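Local coordinates for protein isatin hydrolase (Ralstonia solanacearum, PDB 5NMP) that hydrolyses isatin, opening its five-membered ring to give isatinate, with a manganese ion bound in the active site, at residues Pro50-Arg55 with Asn70-Glu75; Val148-Asp153 with Phe194-Ile199; Thr198-Ala203 with Pro214-Met219. All blocks are in the same frame, centred on the assembly; numbering follows the deposited sequence.

In the fold
From the N terminus, contact 1 comes first and closes the antiparallel hairpin of strands 52-60 and 66-74, an arm that reaches the second subunit. The chain then passes the manganese ligands H76, H80 and D82 before it forms contact 2, where a 40-residue connection brings strand 193-195 beside strand 147-151 within the large mixed sheet. Contact 3 starts on T198 and I199, where contact 2 ends, and closes a ten-residue loop onto helix 214-221. None of the contacts nest or cross. Contacts 2 and 3 touch through the F194 ring and C215, whereas contact 1 lies apart, with its centre 25 Å from each of theirs.

Contact 1. Residues Pro50-Arg55 with Asn70-Glu75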
ATOM      1  N   PRO A  50     -19.264   2.806  -5.849  1.00 55.93           N
ATOM      2  CA  PRO A  50     -19.071   2.118  -4.569  1.00 60.51           C
ATOM      3  C   PRO A  50     -18.150   0.914  -4.748  1.00 59.49           C
ATOM      4  O   PRO A  50     -17.854   0.540  -5.883  1.00 61.64           O
ATOM      5  CB  PRO A  50     -20.488   1.689  -4.184  1.00 53.50           C
ATOM      6  CG  PRO A  50     -21.203   1.568  -5.485  1.00 54.11           C
ATOM      7  CD  PRO A  50     -20.631   2.635  -6.371  1.00 56.81           C
ATOM      8  N   PHE A  51     -17.698   0.318  -3.651  1.00 59.83           N
ATOM      9  CA  PHE A  51     -16.837  -0.854  -3.736  1.00 47.87           C
ATOM     10  C   PHE A  51     -17.655  -2.100  -4.065  1.00 50.98           C
ATOM     11  O   PHE A  51     -18.563  -2.467  -3.322  1.00 54.89           O
ATOM     12  CB  PHE A  51     -16.066  -1.050  -2.429  1.00 52.44           C
ATOM     13  CG  PHE A  51     -15.071  -2.177  -2.475  1.00 55.07           C
ATOM     14  CD1 PHE A  51     -15.397  -3.434  -1.989  1.00 55.66           C
ATOM     15  CD2 PHE A  51     -13.807  -1.979  -3.010  1.00 54.37           C
ATOM     16  CE1 PHE A  51     -14.481  -4.471  -2.036  1.00 56.54           C
ATOM     17  CE2 PHE A  51     -12.885  -3.013  -3.060  1.00 51.99           C
ATOM     18  CZ  PHE A  51     -13.223  -4.258  -2.573  1.00 52.03           C
ATOM     19  N   LYS A  52     -17.336  -2.742  -5.185  1.00 55.59           N
ATOM     20  CA  LYS A  52     -17.995  -3.989  -5.569  1.00 56.38           C
ATOM     21  C   LYS A  52     -16.976  -5.109  -5.719  1.00 58.59           C
ATOM     22  O   LYS A  52     -15.898  -4.909  -6.278  1.00 60.49           O
ATOM     23  CB  LYS A  52     -18.775  -3.826  -6.876  1.00 59.24           C
ATOM     24  CG  LYS A  52     -19.915  -2.821  -6.825  1.00 65.26           C
ATOM     25  CD  LYS A  52     -20.812  -2.963  -8.046  1.00 73.24           C
ATOM     26  CE  LYS A  52     -21.837  -1.841  -8.132  1.00 82.44           C
ATOM     27  NZ  LYS A  52     -21.212  -0.537  -8.497  1.00 86.51           N
ATOM     28  N   ILE A  53     -17.320  -6.292  -5.225  1.00 59.65           N
ATOM     29  CA  ILE A  53     -16.416  -7.430  -5.310  1.00 52.94           C
ATOM     30  C   ILE A  53     -17.158  -8.682  -5.774  1.00 55.87           C
ATOM     31  O   ILE A  53     -18.253  -8.989  -5.300  1.00 55.19           O
ATOM     32  CB  ILE A  53     -15.710  -7.687  -3.955  1.00 56.12           C
ATOM     33  CG1 ILE A  53     -14.624  -8.753  -4.098  1.00 55.77           C
ATOM     34  CG2 ILE A  53     -16.712  -8.048  -2.861  1.00 51.80           C
ATOM     35  CD1 ILE A  53     -13.759  -8.903  -2.867  1.00 54.30           C
ATOM     36  N   GLU A  54     -16.566  -9.389  -6.731  1.00 57.31           N
ATOM     37  CA  GLU A  54     -17.170 -10.600  -7.266  1.00 64.42           C
ATOM     38  C   GLU A  54     -16.168 -11.752  -7.288  1.00 63.37           C
ATOM     39  O   GLU A  54     -15.037 -11.611  -7.756  1.00 61.27           O
ATOM     40  CB  GLU A  54     -17.728 -10.349  -8.668  1.00 74.90           C
ATOM     41  CG  GLU A  54     -16.765  -9.647  -9.604  1.00 91.05           C
ATOM     42  CD  GLU A  54     -17.368  -9.395 -10.971  1.00109.13           C
ATOM     43  OE1 GLU A  54     -18.413 -10.007 -11.278  1.00115.14           O
ATOM     44  OE2 GLU A  54     -16.803  -8.583 -11.734  1.00115.74           O
ATOM     45  N   ARG A  55     -16.603 -12.893  -6.766  1.00 61.89           N
ATOM     46  CA  ARG A  55     -15.753 -14.067  -6.645  1.00 59.58           C
ATOM     47  C   ARG A  55     -15.489 -14.711  -8.007  1.00 60.25           C
ATOM     48  O   ARG A  55     -16.398 -14.839  -8.832  1.00 58.17           O
ATOM     49  CB  ARG A  55     -16.399 -15.072  -5.689  1.00 62.65           C
ATOM     50  CG  ARG A  55     -15.537 -16.265  -5.345  1.00 68.26           C
ATOM     51  CD  ARG A  55     -16.315 -17.274  -4.517  1.00 73.81           C
ATOM     52  NE  ARG A  55     -16.542 -16.821  -3.148  1.00 77.46           N
ATOM     53  CZ  ARG A  55     -17.142 -17.551  -2.212  1.00 80.07           C
ATOM     54  NH1 ARG A  55     -17.580 -18.769  -2.500  1.00 81.02           N
ATOM     55  NH2 ARG A  55     -17.306 -17.064  -0.989  1.00 78.96           N
ATOM     56  N   ASN A  70     -12.410 -10.533  -8.309  1.00 56.86           N
ATOM     57  CA  ASN A  70     -12.291  -9.276  -9.045  1.00 55.49           C
ATOM     58  C   ASN A  70     -12.969  -8.178  -8.235  1.00 56.94           C
ATOM     59  O   ASN A  70     -13.931  -8.451  -7.517  1.00 59.56           O
ATOM     60  CB  ASN A  70     -12.930  -9.373 -10.429  1.00 47.18           C
ATOM     61  CG  ASN A  70     -12.128 -10.219 -11.390  1.00 55.34           C
ATOM     62  OD1 ASN A  70     -10.898 -10.201 -11.377  1.00 57.09           O
ATOM     63  ND2 ASN A  70     -12.824 -10.963 -12.240  1.00 53.64           N
ATOM     64  N   PHE A  71     -12.485  -6.944  -8.335  1.00 56.14           N
ATOM     65  CA  PHE A  71     -13.154  -5.843  -7.646  1.00 54.90           C
ATOM     66  C   PHE A  71     -13.155  -4.550  -8.452  1.00 58.10           C
ATOM     67  O   PHE A  71     -12.381  -4.379  -9.395  1.00 58.07           O
ATOM     68  CB  PHE A  71     -12.524  -5.597  -6.267  1.00 52.59           C
ATOM     69  CG  PHE A  71     -11.130  -5.027  -6.312  1.00 54.37           C
ATOM     70  CD1 PHE A  71     -10.919  -3.663  -6.159  1.00 55.60           C
ATOM     71  CD2 PHE A  71     -10.029  -5.854  -6.480  1.00 53.52           C
ATOM     72  CE1 PHE A  71      -9.639  -3.135  -6.187  1.00 55.26           C
ATOM     73  CE2 PHE A  71      -8.745  -5.333  -6.509  1.00 54.52           C
ATOM     74  CZ  PHE A  71      -8.551  -3.971  -6.363  1.00 55.91           C
ATOM     75  N   SER A  72     -14.053  -3.650  -8.074  1.00 57.21           N
ATOM     76  CA  SER A  72     -14.145  -2.341  -8.699  1.00 57.74           C
ATOM     77  C   SER A  72     -14.492  -1.293  -7.652  1.00 57.18           C
ATOM     78  O   SER A  72     -15.248  -1.561  -6.719  1.00 57.91           O
ATOM     79  CB  SER A  72     -15.186  -2.345  -9.820  1.00 59.85           C
ATOM     80  OG  SER A  72     -16.450  -2.771  -9.348  1.00 63.69           O
ATOM     81  N   CYS A  73     -13.920  -0.105  -7.809  1.00 54.92           N
ATOM     82  CA  CYS A  73     -14.189   1.012  -6.914  1.00 50.65           C
ATOM     83  C   CYS A  73     -13.639   2.296  -7.520  1.00 51.87           C
ATOM     84  O   CYS A  73     -13.357   2.355  -8.718  1.00 54.77           O
ATOM     85  CB  CYS A  73     -13.580   0.767  -5.531  1.00 47.90           C
ATOM     86  SG  CYS A  73     -11.783   0.585  -5.516  1.00 60.79           S
ATOM     87  N   GLY A  74     -13.492   3.325  -6.694  1.00 48.14           N
ATOM     88  CA  GLY A  74     -12.930   4.579  -7.149  1.00 41.35           C
ATOM     89  C   GLY A  74     -11.582   4.824  -6.511  1.00 51.01           C
ATOM     90  O   GLY A  74     -11.230   4.178  -5.525  1.00 53.15           O
ATOM     91  N   GLU A  75     -10.818   5.748  -7.082  1.00 49.19           N
ATOM     92  CA  GLU A  75      -9.559   6.172  -6.486  1.00 50.18           C
ATOM     93  C   GLU A  75      -9.792   6.677  -5.066  1.00 49.28           C
ATOM     94  O   GLU A  75      -8.952   6.506  -4.192  1.00 51.84           O
ATOM     95  CB  GLU A  75      -8.902   7.268  -7.327  1.00 52.70           C
ATOM     96  CG  GLU A  75      -8.488   6.836  -8.720  1.00 57.48           C
ATOM     97  CD  GLU A  75      -8.011   8.001  -9.573  1.00 61.09           C
ATOM     98  OE1 GLU A  75      -8.480   9.135  -9.349  1.00 63.45           O
ATOM     99  OE2 GLU A  75      -7.165   7.784 -10.465  1.00 61.76           O
TER
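F51 packs against C73, with F51 CD2 3.7 Å from C73 CB and the sulfur at the edge of the phenyl ring. With its CG anti to the backbone N (chi1 -175°), F51 swings its ring along the partner strand, and CE2 comes 3.7 Å from CD1 of F71. The two rings are turned by only 27° to each other but are slid so far apart that they hardly overlap. L32 and P34 pack against F51 as well, and P34 also touches I53, whose CG1 stands at a loose 4.4 Å from F71 CB. I53 and F71 point to one face of an antiparallel beta hairpin, strands 52-60 and 66-74, with F51 and C73 beside them. Its ladder is regular: K52 N gives a nearly straight bond of 2.8 Å to S72 O, answered by S72 N to K52 O at 2.9 Å, and E54 and N70 repeat the exchange at the next hydrogen-bonded pair, with the non-hydrogen-bonded pair I53/F71 between. On the opposite side N70 and S72 are covered, partly by the second subunit, whereas the exposed K52 and E54 make the loose, solvent-facing part. There K52 CB passes S72 OG at 3.6 Å while the rest of the lysine leads away from the partner strand, and E54 CG rests 3.9 Å from N70 CB, its carboxylate turned steeply to the amide plane. The N70 amide looks to the second subunit, where OD1 accepts from the backbone N of Q49. N70 to G74 also pair with a strand of that subunit, extending the sheet across the dimer interface.

Contact 2. Residues Val148-Asp153 with Phe194-Ile199; sequences VLFRTD and FGVETI
Strands 147-151 and 193-195, parallel neighbours within the mixed sheet and joined by a beta-alpha-beta crossover that includes helix 179-187, are laced together through G195. G195 N bonds V148 O at 2.9 Å, and G195 O takes the N-H of F150 N at 2.7 Å. With no side chain on G195, L149 CD2 can lie over the backbone, 3.9 Å from G195 CA. On the other face the F194 ring leans toward the partner strand: its CE2 atom meets V148 CG1, while F194 CZ rests 3.8 Å from F150 CB. F150 runs alongside F194 and points the same way, with T152 CG2 over the centre of one face of its ring and V196 CG1 at its edge. Helix 214-221 closes over F194 through C215 and M219. Further along, the E197 side chain joins the two segments. Its chain, extended past CG, runs antiparallel past the T152 side chain and brings E197 OE1 to two successive amides, T152 N at 2.9 Å and D153 N at 3.0 Å. Both approach from the same face of the carboxylate, well above its plane. A water bridges E197 N and T152 OG1, both at 2.8 Å. OE2 is taken by S155 OG, and R151 NE forms a salt bridge with D153 OD1, in the plane of the guanidinium. Gripped at both oxygens, the buried E197 carboxylate probably helps to fix the turn after strand 147-151; its amide donors and the nearby guanidinium probably offset the like charge of D153.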
ATOM      1  N   VAL A 148      -0.276  15.777   9.772  1.00 45.25           N
ATOM      2  CA  VAL A 148      -1.129  16.224  10.860  1.00 47.57           C
ATOM      3  C   VAL A 148      -2.392  15.371  10.859  1.00 48.45           C
ATOM      4  O   VAL A 148      -3.265  15.540  10.008  1.00 51.07           O
ATOM      5  CB  VAL A 148      -1.492  17.712  10.735  1.00 49.39           C
ATOM      6  CG1 VAL A 148      -2.439  18.124  11.855  1.00 47.71           C
ATOM      7  CG2 VAL A 148      -0.238  18.560  10.761  1.00 49.25           C
ATOM      8  N   LEU A 149      -2.473  14.439  11.803  1.00 47.11           N
ATOM      9  CA  LEU A 149      -3.616  13.534  11.878  1.00 46.32           C
ATOM     10  C   LEU A 149      -4.687  14.080  12.823  1.00 48.03           C
ATOM     11  O   LEU A 149      -4.468  14.213  14.029  1.00 48.07           O
ATOM     12  CB  LEU A 149      -3.166  12.136  12.314  1.00 38.64           C
ATOM     13  CG  LEU A 149      -2.117  11.492  11.399  1.00 38.64           C
ATOM     14  CD1 LEU A 149      -1.819  10.062  11.816  1.00 40.25           C
ATOM     15  CD2 LEU A 149      -2.554  11.546   9.940  1.00 36.63           C
ATOM     16  N   PHE A 150      -5.841  14.402  12.249  1.00 44.67           N
ATOM     17  CA  PHE A 150      -6.962  14.990  12.974  1.00 43.12           C
ATOM     18  C   PHE A 150      -7.850  13.902  13.580  1.00 45.78           C
ATOM     19  O   PHE A 150      -8.716  13.353  12.899  1.00 48.27           O
ATOM     20  CB  PHE A 150      -7.771  15.881  12.022  1.00 45.26           C
ATOM     21  CG  PHE A 150      -8.814  16.728  12.698  1.00 46.70           C
ATOM     22  CD1 PHE A 150      -8.720  17.043  14.044  1.00 48.00           C
ATOM     23  CD2 PHE A 150      -9.895  17.213  11.974  1.00 47.76           C
ATOM     24  CE1 PHE A 150      -9.685  17.827  14.656  1.00 51.45           C
ATOM     25  CE2 PHE A 150     -10.864  17.995  12.579  1.00 50.10           C
ATOM     26  CZ  PHE A 150     -10.760  18.304  13.923  1.00 50.66           C
ATOM     27  N   ARG A 151      -7.635  13.590  14.854  1.00 48.74           N
ATOM     28  CA  ARG A 151      -8.440  12.572  15.531  1.00 50.18           C
ATOM     29  C   ARG A 151      -9.781  13.121  16.009  1.00 53.07           C
ATOM     30  O   ARG A 151      -9.831  14.092  16.764  1.00 56.29           O
ATOM     31  CB  ARG A 151      -7.690  11.982  16.724  1.00 48.53           C
ATOM     32  CG  ARG A 151      -8.529  10.975  17.480  1.00 46.30           C
ATOM     33  CD  ARG A 151      -7.929  10.581  18.809  1.00 48.42           C
ATOM     34  NE  ARG A 151      -8.880   9.781  19.573  1.00 53.04           N
ATOM     35  CZ  ARG A 151      -8.791   9.549  20.877  1.00 58.88           C
ATOM     36  NH1 ARG A 151      -7.785  10.056  21.578  1.00 63.59           N
ATOM     37  NH2 ARG A 151      -9.715   8.811  21.480  1.00 56.74           N
ATOM     38  N   THR A 152     -10.864  12.480  15.579  1.00 51.76           N
ATOM     39  CA  THR A 152     -12.211  12.931  15.910  1.00 50.32           C
ATOM     40  C   THR A 152     -13.110  11.798  16.399  1.00 49.29           C
ATOM     41  O   THR A 152     -14.262  12.034  16.759  1.00 53.04           O
ATOM     42  CB  THR A 152     -12.886  13.585  14.696  1.00 52.38           C
ATOM     43  OG1 THR A 152     -12.886  12.659  13.603  1.00 52.43           O
ATOM     44  CG2 THR A 152     -12.148  14.853  14.284  1.00 50.32           C
ATOM     45  N   ASP A 153     -12.580  10.575  16.398  1.00 48.47           N
ATOM     46  CA  ASP A 153     -13.346   9.362  16.713  1.00 49.75           C
ATOM     47  C   ASP A 153     -14.525   9.156  15.760  1.00 47.34           C
ATOM     48  O   ASP A 153     -15.452   8.403  16.057  1.00 50.10           O
ATOM     49  CB  ASP A 153     -13.846   9.386  18.165  1.00 54.10           C
ATOM     50  CG  ASP A 153     -12.804   8.887  19.151  1.00 59.78           C
ATOM     51  OD1 ASP A 153     -11.630   8.724  18.753  1.00 58.28           O
ATOM     52  OD2 ASP A 153     -13.159   8.664  20.329  1.00 65.62           O
ATOM     53  N   PHE A 194      -2.461  16.397   5.528  1.00 48.43           N
ATOM     54  CA  PHE A 194      -3.548  16.413   6.503  1.00 49.73           C
ATOM     55  C   PHE A 194      -4.336  15.098   6.446  1.00 48.83           C
ATOM     56  O   PHE A 194      -4.743  14.659   5.371  1.00 53.83           O
ATOM     57  CB  PHE A 194      -4.464  17.615   6.241  1.00 41.04           C
ATOM     58  CG  PHE A 194      -5.323  17.996   7.412  1.00 44.97           C
ATOM     59  CD1 PHE A 194      -6.702  17.909   7.333  1.00 42.57           C
ATOM     60  CD2 PHE A 194      -4.749  18.443   8.592  1.00 50.08           C
ATOM     61  CE1 PHE A 194      -7.498  18.260   8.415  1.00 47.71           C
ATOM     62  CE2 PHE A 194      -5.537  18.796   9.677  1.00 51.74           C
ATOM     63  CZ  PHE A 194      -6.914  18.704   9.588  1.00 49.76           C
ATOM     64  N   GLY A 195      -4.542  14.465   7.597  1.00 48.75           N
ATOM     65  CA  GLY A 195      -5.236  13.184   7.648  1.00 48.09           C
ATOM     66  C   GLY A 195      -6.456  13.195   8.553  1.00 50.65           C
ATOM     67  O   GLY A 195      -6.409  13.721   9.666  1.00 52.85           O
ATOM     68  N   VAL A 196      -7.553  12.610   8.081  1.00 50.53           N
ATOM     69  CA  VAL A 196      -8.813  12.644   8.821  1.00 48.39           C
ATOM     70  C   VAL A 196      -9.474  11.266   8.944  1.00 48.74           C
ATOM     71  O   VAL A 196      -9.048  10.301   8.314  1.00 53.91           O
ATOM     72  CB  VAL A 196      -9.812  13.615   8.158  1.00 46.82           C
ATOM     73  CG1 VAL A 196      -9.258  15.030   8.162  1.00 41.18           C
ATOM     74  CG2 VAL A 196     -10.124  13.167   6.737  1.00 42.78           C
ATOM     75  N   GLU A 197     -10.520  11.183   9.763  1.00 47.49           N
ATOM     76  CA  GLU A 197     -11.301   9.955   9.900  1.00 46.69           C
ATOM     77  C   GLU A 197     -12.583  10.027   9.076  1.00 49.97           C
ATOM     78  O   GLU A 197     -13.293   9.035   8.921  1.00 51.44           O
ATOM     79  CB  GLU A 197     -11.651   9.693  11.364  1.00 47.97           C
ATOM     80  CG  GLU A 197     -10.463   9.669  12.307  1.00 53.56           C
ATOM     81  CD  GLU A 197     -10.847   9.262  13.718  1.00 57.36           C
ATOM     82  OE1 GLU A 197     -10.244   9.790  14.673  1.00 60.35           O
ATOM     83  OE2 GLU A 197     -11.750   8.411  13.873  1.00 57.19           O
ATOM     84  N   THR A 198     -12.875  11.213   8.555  1.00 45.18           N
ATOM     85  CA  THR A 198     -14.080  11.430   7.765  1.00 45.65           C
ATOM     86  C   THR A 198     -13.836  11.148   6.286  1.00 46.32           C
ATOM     87  O   THR A 198     -12.719  10.832   5.881  1.00 50.80           O
ATOM     88  CB  THR A 198     -14.603  12.873   7.921  1.00 54.17           C
ATOM     89  OG1 THR A 198     -13.527  13.796   7.718  1.00 46.53           O
ATOM     90  CG2 THR A 198     -15.183  13.087   9.306  1.00 45.23           C
ATOM     91  N   ILE A 199     -14.893  11.270   5.488  1.00 52.78           N
ATOM     92  CA  ILE A 199     -14.818  11.055   4.048  1.00 56.55           C
ATOM     93  C   ILE A 199     -14.341  12.328   3.340  1.00 65.63           C
ATOM     94  O   ILE A 199     -14.247  12.378   2.115  1.00 79.40           O
ATOM     95  CB  ILE A 199     -16.194  10.613   3.483  1.00 66.31           C
ATOM     96  CG1 ILE A 199     -16.056   9.942   2.113  1.00 66.70           C
ATOM     97  CG2 ILE A 199     -17.138  11.801   3.399  1.00 73.24           C
ATOM     98  CD1 ILE A 199     -15.176   8.725   2.100  1.00 67.66           C
TER
HETATM   99  O   HOH W   1     -10.854  13.144  11.733  1.00 54.08           O

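Contact 3. Residues Thr198-Ala203 with Pro214-Met219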
ATOM      1  N   THR A 198     -12.875  11.213   8.555  1.00 45.18           N
ATOM      2  CA  THR A 198     -14.080  11.430   7.765  1.00 45.65           C
ATOM      3  C   THR A 198     -13.836  11.148   6.286  1.00 46.32           C
ATOM      4  O   THR A 198     -12.719  10.832   5.881  1.00 50.80           O
ATOM      5  CB  THR A 198     -14.603  12.873   7.921  1.00 54.17           C
ATOM      6  OG1 THR A 198     -13.527  13.796   7.718  1.00 46.53           O
ATOM      7  CG2 THR A 198     -15.183  13.087   9.306  1.00 45.23           C
ATOM      8  N   ILE A 199     -14.893  11.270   5.488  1.00 52.78           N
ATOM      9  CA  ILE A 199     -14.818  11.055   4.048  1.00 56.55           C
ATOM     10  C   ILE A 199     -14.341  12.328   3.340  1.00 65.63           C
ATOM     11  O   ILE A 199     -14.247  12.378   2.115  1.00 79.40           O
ATOM     12  CB  ILE A 199     -16.194  10.613   3.483  1.00 66.31           C
ATOM     13  CG1 ILE A 199     -16.056   9.942   2.113  1.00 66.70           C
ATOM     14  CG2 ILE A 199     -17.138  11.801   3.399  1.00 73.24           C
ATOM     15  CD1 ILE A 199     -15.176   8.725   2.100  1.00 67.66           C
ATOM     16  N   ASN A 200     -14.031  13.359   4.120  1.00 61.38           N
ATOM     17  CA  ASN A 200     -13.562  14.627   3.564  1.00 56.51           C
ATOM     18  C   ASN A 200     -12.542  15.285   4.496  1.00 52.36           C
ATOM     19  O   ASN A 200     -12.756  15.338   5.706  1.00 54.37           O
ATOM     20  CB  ASN A 200     -14.750  15.563   3.316  1.00 58.09           C
ATOM     21  CG  ASN A 200     -14.399  16.751   2.430  1.00 62.24           C
ATOM     22  OD1 ASN A 200     -13.227  17.069   2.223  1.00 64.46           O
ATOM     23  ND2 ASN A 200     -15.424  17.422   1.911  1.00 60.21           N
ATOM     24  N   THR A 201     -11.432  15.775   3.946  1.00 49.54           N
ATOM     25  CA  THR A 201     -10.435  16.461   4.772  1.00 51.47           C
ATOM     26  C   THR A 201     -10.956  17.820   5.205  1.00 49.75           C
ATOM     27  O   THR A 201     -10.541  18.355   6.231  1.00 52.78           O
ATOM     28  CB  THR A 201      -9.090  16.659   4.045  1.00 49.87           C
ATOM     29  OG1 THR A 201      -9.306  17.369   2.820  1.00 52.35           O
ATOM     30  CG2 THR A 201      -8.428  15.321   3.756  1.00 46.82           C
ATOM     31  N   ASP A 202     -11.863  18.374   4.411  1.00 49.73           N
ATOM     32  CA  ASP A 202     -12.484  19.650   4.731  1.00 52.88           C
ATOM     33  C   ASP A 202     -13.749  19.468   5.547  1.00 52.98           C
ATOM     34  O   ASP A 202     -14.374  18.409   5.510  1.00 52.17           O
ATOM     35  CB  ASP A 202     -12.809  20.424   3.457  1.00 57.96           C
ATOM     36  CG  ASP A 202     -11.608  21.141   2.895  1.00 63.91           C
ATOM     37  OD1 ASP A 202     -11.243  22.195   3.456  1.00 66.49           O
ATOM     38  OD2 ASP A 202     -11.035  20.657   1.897  1.00 65.15           O
ATOM     39  N   ALA A 203     -14.122  20.510   6.284  1.00 52.76           N
ATOM     40  CA  ALA A 203     -15.408  20.534   6.962  1.00 49.16           C
ATOM     41  C   ALA A 203     -16.506  20.527   5.911  1.00 51.86           C
ATOM     42  O   ALA A 203     -16.404  21.213   4.897  1.00 50.74           O
ATOM     43  CB  ALA A 203     -15.523  21.751   7.858  1.00 49.44           C
ATOM     44  N   PRO A 214     -11.100  24.872   1.818  1.00 53.23           N
ATOM     45  CA  PRO A 214      -9.757  25.455   1.924  1.00 49.14           C
ATOM     46  C   PRO A 214      -8.641  24.417   2.040  1.00 49.86           C
ATOM     47  O   PRO A 214      -7.540  24.659   1.545  1.00 55.06           O
ATOM     48  CB  PRO A 214      -9.842  26.301   3.200  1.00 45.88           C
ATOM     49  CG  PRO A 214     -10.973  25.715   3.976  1.00 48.03           C
ATOM     50  CD  PRO A 214     -11.959  25.251   2.953  1.00 48.15           C
ATOM     51  N   CYS A 215      -8.914  23.284   2.676  1.00 46.52           N
ATOM     52  CA  CYS A 215      -7.879  22.275   2.875  1.00 46.65           C
ATOM     53  C   CYS A 215      -7.483  21.652   1.542  1.00 48.69           C
ATOM     54  O   CYS A 215      -6.303  21.588   1.217  1.00 54.17           O
ATOM     55  CB  CYS A 215      -8.339  21.195   3.858  1.00 41.31           C
ATOM     56  SG  CYS A 215      -7.016  20.107   4.438  1.00 54.05           S
ATOM     57  N   HIS A 216      -8.468  21.204   0.770  1.00 45.83           N
ATOM     58  CA  HIS A 216      -8.208  20.698  -0.576  1.00 48.80           C
ATOM     59  C   HIS A 216      -7.506  21.736  -1.450  1.00 54.05           C
ATOM     60  O   HIS A 216      -6.498  21.438  -2.091  1.00 56.68           O
ATOM     61  CB  HIS A 216      -9.509  20.259  -1.251  1.00 52.27           C
ATOM     62  CG  HIS A 216      -9.924  18.862  -0.914  1.00 60.55           C
ATOM     63  ND1 HIS A 216     -10.726  18.563   0.166  1.00 62.53           N
ATOM     64  CD2 HIS A 216      -9.648  17.682  -1.517  1.00 63.59           C
ATOM     65  CE1 HIS A 216     -10.926  17.258   0.212  1.00 64.28           C
ATOM     66  NE2 HIS A 216     -10.283  16.700  -0.796  1.00 65.24           N
ATOM     67  N   THR A 217      -8.042  22.952  -1.463  1.00 49.33           N
ATOM     68  CA  THR A 217      -7.532  24.012  -2.325  1.00 49.84           C
ATOM     69  C   THR A 217      -6.089  24.391  -2.010  1.00 53.25           C
ATOM     70  O   THR A 217      -5.258  24.487  -2.913  1.00 53.48           O
ATOM     71  CB  THR A 217      -8.396  25.286  -2.225  1.00 50.71           C
ATOM     72  OG1 THR A 217      -9.754  24.978  -2.562  1.00 51.03           O
ATOM     73  CG2 THR A 217      -7.875  26.352  -3.170  1.00 43.75           C
ATOM     74  N   LEU A 218      -5.793  24.600  -0.731  1.00 53.88           N
ATOM     75  CA  LEU A 218      -4.497  25.140  -0.341  1.00 41.90           C
ATOM     76  C   LEU A 218      -3.424  24.063  -0.173  1.00 46.61           C
ATOM     77  O   LEU A 218      -2.268  24.287  -0.532  1.00 46.53           O
ATOM     78  CB  LEU A 218      -4.631  25.959   0.946  1.00 46.09           C
ATOM     79  CG  LEU A 218      -5.578  27.167   0.862  1.00 51.45           C
ATOM     80  CD1 LEU A 218      -5.659  27.907   2.197  1.00 47.07           C
ATOM     81  CD2 LEU A 218      -5.183  28.122  -0.264  1.00 43.92           C
ATOM     82  N   MET A 219      -3.793  22.900   0.360  1.00 44.62           N
ATOM     83  CA  MET A 219      -2.817  21.826   0.548  1.00 47.19           C
ATOM     84  C   MET A 219      -2.349  21.282  -0.795  1.00 48.77           C
ATOM     85  O   MET A 219      -1.150  21.199  -1.051  1.00 45.40           O
ATOM     86  CB  MET A 219      -3.390  20.693   1.401  1.00 45.88           C
ATOM     87  CG  MET A 219      -3.702  21.091   2.836  1.00 51.73           C
ATOM     88  SD  MET A 219      -2.248  21.162   3.897  1.00 60.56           S
ATOM     89  CE  MET A 219      -1.743  19.465   3.816  1.00 74.90           C
TER
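The H216 imidazole and the D202 carboxylate lie nearly coplanar, their planes 28° apart, and meet edge to edge: H216 ND1 donates to D202 OD2 at 2.7 Å, within the plane of the ring. Also at the ring edge is N200 OD1, 3.1 Å from H216 CE1, with its amide plane turned steeply (67°) to the imidazole. T201 OG1 meets the ring obliquely, and the rings of W87 and H220 also meet it, H220 more steeply. D202 OD1 accepts C215 N at 2.7 Å through its syn lone pair, and D202 OD2 accepts H216 N at 2.9 Å on its own syn side, which leaves the anti side for ND1. One aspartate thus accepts from two amides in the first turn of helix 214-221 and from the H216 ring. D202 is itself positioned by an Asx turn, in which D202 N reaches N200 OD1 at 2.9 Å, from above the amide plane. Beside it, T201 packs on C215 and touches Q228, a residue seen to bind manganese in a structure of this protein, though not in this chain. The ND1 bond to D202 fixes the rotation of the ring, and NE2 is presented to the pocket, where it bonds a succinate probably from the crystallisation liquor. With the manganese about 5 Å from the nearest atom of its side chain, this imidazole is consistent with a place in the active-site wall.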